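Local coordinates for protein-L-isoaspartate O-methyltransferase beta-aspartate methyltransferase (Plasmodium falciparum, PDB 2PBF) that probably methylates L-isoaspartyl residues of damaged proteins with S-adenosylmethionine as methyl donor, and is bound here to the product S-adenosyl-L-homocysteine, at residues I75-P80 with F163-V168; K41-I46 with T51-S56. All coordinates share one frame; numbering follows the deposited sequence.

Contact 2 comes first along the chain and closes before contact 1 opens. In contact 2, strand 53-56, one half of a two-stranded antiparallel sheet with 59-61, returns to pack on loop 41-46, which follows helix 28-35. Contact 1 belongs to the large mixed sheet of the Rossmann-like methyltransferase core, where the loop between helix 64-74 and strand 83-87 meets D164 and A165 of 163-168. The centres lie 25 Å apart, on opposite sides of the chain's centre, and the nearest atoms are about 12 Å from each other. Contact 2 thus borders the bound S-adenosyl-L-homocysteine, about 5 Å from the I55 side chain, whereas contact 1 appears to be plain packing within the core.

Contact 1: residues I75-P80 with F163-V168; sequences INVLKP and FDAIHV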
# COMPACT_ATOMS: atom_id res chain seq x y z
N ILE A 75 7.30 2.49 7.69
CA ILE A 75 7.22 1.69 8.91
C ILE A 75 6.93 2.49 10.18
O ILE A 75 6.18 2.03 11.05
CB ILE A 75 8.45 0.72 9.07
CG1 ILE A 75 8.03 -0.55 9.82
CG2 ILE A 75 9.66 1.39 9.73
CD1 ILE A 75 6.91 -1.31 9.14
N ASN A 76 7.49 3.69 10.27
CA ASN A 76 7.36 4.50 11.48
C ASN A 76 6.13 5.41 11.50
O ASN A 76 5.81 5.96 12.54
CB ASN A 76 8.62 5.35 11.74
CG ASN A 76 9.85 4.53 11.97
OD1 ASN A 76 10.91 4.80 11.38
ND2 ASN A 76 9.74 3.51 12.82
N VAL A 77 5.46 5.57 10.36
CA VAL A 77 4.21 6.33 10.31
C VAL A 77 3.00 5.39 10.33
O VAL A 77 1.87 5.80 10.62
CB VAL A 77 4.15 7.33 9.12
CG1 VAL A 77 5.27 8.37 9.26
CG2 VAL A 77 4.24 6.59 7.75
N LEU A 78 3.26 4.11 10.05
CA LEU A 78 2.22 3.10 10.21
C LEU A 78 2.13 2.75 11.69
O LEU A 78 2.55 1.67 12.12
CB LEU A 78 2.51 1.86 9.35
CG LEU A 78 2.50 2.08 7.83
CD1 LEU A 78 3.11 0.86 7.10
CD2 LEU A 78 1.09 2.37 7.35
N LYS A 79 1.58 3.67 12.47
CA LYS A 79 1.50 3.47 13.93
C LYS A 79 0.08 3.22 14.42
O LYS A 79 -0.87 3.79 13.90
CB LYS A 79 2.10 4.67 14.67
CG LYS A 79 3.62 4.85 14.48
CD LYS A 79 4.41 3.82 15.33
CE LYS A 79 5.83 3.59 14.84
NZ LYS A 79 6.79 4.71 15.17
N PRO A 80 -0.08 2.36 15.43
CA PRO A 80 -1.46 2.24 15.92
C PRO A 80 -1.96 3.63 16.37
O PRO A 80 -1.22 4.38 16.98
CB PRO A 80 -1.33 1.31 17.12
CG PRO A 80 -0.02 0.59 16.91
CD PRO A 80 0.87 1.51 16.15
N PHE A 163 -4.06 11.89 6.56
CA PHE A 163 -3.43 10.58 6.69
C PHE A 163 -1.96 10.65 7.06
O PHE A 163 -1.18 11.39 6.47
CB PHE A 163 -3.63 9.75 5.41
CG PHE A 163 -5.06 9.32 5.20
CD1 PHE A 163 -5.52 8.11 5.74
CD2 PHE A 163 -5.95 10.13 4.52
CE1 PHE A 163 -6.84 7.73 5.57
CE2 PHE A 163 -7.27 9.76 4.33
CZ PHE A 163 -7.73 8.56 4.86
N ASP A 164 -1.59 9.87 8.05
CA ASP A 164 -0.22 9.82 8.50
C ASP A 164 0.65 9.05 7.51
O ASP A 164 1.87 9.28 7.42
CB ASP A 164 -0.17 9.20 9.88
CG ASP A 164 -1.14 9.88 10.84
OD1 ASP A 164 -0.84 11.03 11.26
OD2 ASP A 164 -2.20 9.29 11.16
N ALA A 165 0.03 8.15 6.74
CA ALA A 165 0.74 7.33 5.76
C ALA A 165 -0.08 7.17 4.50
O ALA A 165 -1.26 6.77 4.57
CB ALA A 165 1.09 5.99 6.34
N ILE A 166 0.52 7.52 3.36
CA ILE A 166 -0.12 7.35 2.06
C ILE A 166 0.77 6.51 1.16
O ILE A 166 1.89 6.88 0.86
CB ILE A 166 -0.46 8.70 1.35
CG1 ILE A 166 -1.19 9.66 2.32
CG2 ILE A 166 -1.27 8.42 0.04
CD1 ILE A 166 -1.74 10.95 1.69
N HIS A 167 0.27 5.37 0.75
CA HIS A 167 1.03 4.54 -0.16
C HIS A 167 0.31 4.54 -1.48
O HIS A 167 -0.91 4.39 -1.54
CB HIS A 167 1.17 3.13 0.38
CG HIS A 167 1.80 2.20 -0.60
ND1 HIS A 167 1.05 1.41 -1.44
CD2 HIS A 167 3.09 1.97 -0.91
CE1 HIS A 167 1.86 0.73 -2.23
NE2 HIS A 167 3.11 1.04 -1.92
N VAL A 168 1.06 4.75 -2.54
CA VAL A 168 0.45 4.74 -3.84
C VAL A 168 1.18 3.66 -4.64
O VAL A 168 2.38 3.75 -4.85
CB VAL A 168 0.57 6.12 -4.52
CG1 VAL A 168 -0.31 6.18 -5.71
CG2 VAL A 168 0.24 7.25 -3.51
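V77 and L78 converge on the small side chain of A165, and this is the tight part of the contact. CG2 of V77 sits 3.5 Å from CB of A165, while CD2 of L78 reaches the same methyl at 3.8 Å. The two residues arrive differently. V77 turns its CB directly at strand 163-168, whereas L78 starts out pointing away, and its CD2 branch returns to A165. With CG1 of V77 anti to its own carbonyl carbon (chi1 -62°), CG2 is left between the backbone N and that carbon, facing A165. V77 also packs on the backbone: its CB lies 3.4 Å from the carbonyl O of D164.

Behind this apolar corner, L78, in the loop after helix 64-74, touches A84 of strand 83-87 in the Rossmann-like sheet and M98 of helix 93-101, the helix that follows that strand. A165 is bonded through its backbone to R83 and I85 of strand 83-87, its parallel neighbour.

L78 and A165 are buried, but V77 and D164 are partly exposed, and the looser, solvent side lies at the D164 side chain, where the chain turns a corner. Its CB is 4.0 Å from the carbonyl O of V77, and its carboxylate leads away from the loop.

Directional bonds are made to third parties: OD2 of D164 accepts one from the backbone N of R83, and NZ of K101 on helix 93-101 donates to the carbonyl O atoms of I75 and L78. Between the two segments themselves, V77, L78 and A165 meet through apolar packing, which implies a contact that is non-directional and depends on how the methyl groups fit.

Contact 2: residues K41-I46 with T51-S56; sequences KYIKEI and TPVYIS
V53 packs against I43, E45 and I46 of loop 41-46. It lies on strand 53-56, which pairs antiparallel with 59-61 and has a classic beta bulge at I55 and S56, both facing V59. Its two methyls divide the work. CG1 meets CG1 of I43 at 3.6 Å and also lies 3.4 Å from the carbonyl O of E45; CG2 faces I46, with CG1 of that residue 4.0 Å away. Around this centre, with CG1 of I43 anti to its backbone N (chi1 -168°) and chi2 at 88°, CD1 of I43 comes to 3.8 Å from the carbonyl O of Y54 and 3.9 Å from CG1 of I55. At the other end CD1 of I46 meets CG2 of T51 at 4.0 Å, the side chains crossing at about a right angle.

The next shell touches both sides. I61 of strand 59-61 bonds to V53 through the backbone and touches the side chains of both V53 and I43, while I55 leans on L121 and F124 of helix 119-132. Y42 is tied to that helix, its OH hydrogen-bonded to OD2 of D132. The outer end, at E45 and I46, is exposed and touches a crystal neighbour, which may influence its conformation. There the E45 side chain, extended beyond CG, crosses V53 obliquely, bringing OE2 to 3.9 Å from CG1 of V53.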
# COMPACT_ATOMS: atom_id res chain seq x y z
N LYS A 41 -2.06 -16.21 0.12
CA LYS A 41 -3.49 -15.92 0.34
C LYS A 41 -3.95 -14.73 -0.52
O LYS A 41 -5.14 -14.40 -0.56
CB LYS A 41 -3.75 -15.66 1.84
CG LYS A 41 -3.26 -16.78 2.74
CD LYS A 41 -4.36 -17.80 2.99
CE LYS A 41 -4.10 -18.57 4.28
NZ LYS A 41 -5.36 -19.12 4.89
N TYR A 42 -3.00 -14.11 -1.21
CA TYR A 42 -3.22 -12.88 -1.99
C TYR A 42 -2.98 -13.03 -3.50
O TYR A 42 -3.44 -12.21 -4.32
CB TYR A 42 -2.45 -11.70 -1.38
CG TYR A 42 -3.09 -11.35 -0.07
CD1 TYR A 42 -4.10 -10.37 -0.00
CD2 TYR A 42 -2.77 -12.05 1.08
CE1 TYR A 42 -4.74 -10.09 1.21
CE2 TYR A 42 -3.41 -11.78 2.29
CZ TYR A 42 -4.38 -10.80 2.34
OH TYR A 42 -4.97 -10.55 3.55
N ILE A 43 -2.26 -14.08 -3.85
CA ILE A 43 -2.06 -14.49 -5.23
C ILE A 43 -1.88 -16.00 -5.30
O ILE A 43 -1.16 -16.58 -4.48
CB ILE A 43 -0.88 -13.75 -5.91
CG1 ILE A 43 -0.89 -13.99 -7.43
CG2 ILE A 43 0.45 -14.14 -5.30
CD1 ILE A 43 -1.73 -13.02 -8.19
N LYS A 44 -2.54 -16.63 -6.26
CA LYS A 44 -2.45 -18.08 -6.45
C LYS A 44 -1.19 -18.55 -7.21
O LYS A 44 -0.53 -19.49 -6.77
CB LYS A 44 -3.72 -18.60 -7.14
CG LYS A 44 -4.68 -19.40 -6.24
CD LYS A 44 -5.48 -18.48 -5.31
CE LYS A 44 -6.56 -19.24 -4.55
NZ LYS A 44 -7.89 -18.60 -4.79
N GLU A 45 -0.87 -17.91 -8.33
CA GLU A 45 0.26 -18.36 -9.14
C GLU A 45 1.59 -17.93 -8.53
O GLU A 45 1.73 -16.79 -8.06
CB GLU A 45 0.18 -17.89 -10.60
CG GLU A 45 1.08 -18.75 -11.52
CD GLU A 45 1.63 -18.02 -12.77
OE1 GLU A 45 2.33 -18.70 -13.57
OE2 GLU A 45 1.36 -16.81 -12.95
N ILE A 46 2.56 -18.86 -8.56
CA ILE A 46 3.91 -18.68 -7.98
C ILE A 46 3.93 -17.62 -6.88
O ILE A 46 4.62 -16.60 -6.99
CB ILE A 46 4.97 -18.39 -9.07
CG1 ILE A 46 4.52 -17.20 -9.95
CG2 ILE A 46 5.26 -19.66 -9.89
CD1 ILE A 46 5.63 -16.52 -10.69
N THR A 51 8.86 -11.51 -7.75
CA THR A 51 8.53 -10.97 -9.05
C THR A 51 7.07 -10.53 -8.96
O THR A 51 6.34 -11.03 -8.09
CB THR A 51 8.70 -12.04 -10.16
OG1 THR A 51 8.49 -11.42 -11.44
CG2 THR A 51 7.70 -13.16 -10.01
N PRO A 52 6.63 -9.57 -9.81
CA PRO A 52 5.20 -9.27 -9.86
C PRO A 52 4.46 -10.42 -10.51
O PRO A 52 5.04 -11.13 -11.33
CB PRO A 52 5.11 -8.03 -10.78
CG PRO A 52 6.47 -7.52 -10.89
CD PRO A 52 7.37 -8.71 -10.75
N VAL A 53 3.19 -10.61 -10.15
CA VAL A 53 2.42 -11.74 -10.64
C VAL A 53 1.07 -11.21 -11.11
O VAL A 53 0.33 -10.57 -10.35
CB VAL A 53 2.29 -12.89 -9.58
CG1 VAL A 53 1.54 -14.08 -10.14
CG2 VAL A 53 3.67 -13.35 -9.07
N TYR A 54 0.76 -11.46 -12.38
CA TYR A 54 -0.45 -10.96 -13.00
C TYR A 54 -1.75 -11.40 -12.33
O TYR A 54 -1.90 -12.57 -11.99
CB TYR A 54 -0.49 -11.38 -14.46
CG TYR A 54 -1.62 -10.71 -15.21
CD1 TYR A 54 -1.57 -9.34 -15.50
CD2 TYR A 54 -2.73 -11.44 -15.61
CE1 TYR A 54 -2.64 -8.73 -16.19
CE2 TYR A 54 -3.78 -10.86 -16.30
CZ TYR A 54 -3.73 -9.50 -16.57
OH TYR A 54 -4.76 -8.94 -17.26
N ILE A 55 -2.67 -10.46 -12.15
CA ILE A 55 -3.99 -10.77 -11.63
C ILE A 55 -5.03 -10.75 -12.75
O ILE A 55 -5.58 -11.79 -13.10
CB ILE A 55 -4.42 -9.80 -10.47
CG1 ILE A 55 -3.30 -9.64 -9.45
CG2 ILE A 55 -5.70 -10.31 -9.80
CD1 ILE A 55 -3.44 -8.44 -8.50
N SER A 56 -5.27 -9.58 -13.31
CA SER A 56 -6.38 -9.33 -14.23
C SER A 56 -6.33 -7.84 -14.55
O SER A 56 -5.62 -7.09 -13.87
CB SER A 56 -7.71 -9.67 -13.56
OG SER A 56 -8.22 -8.53 -12.89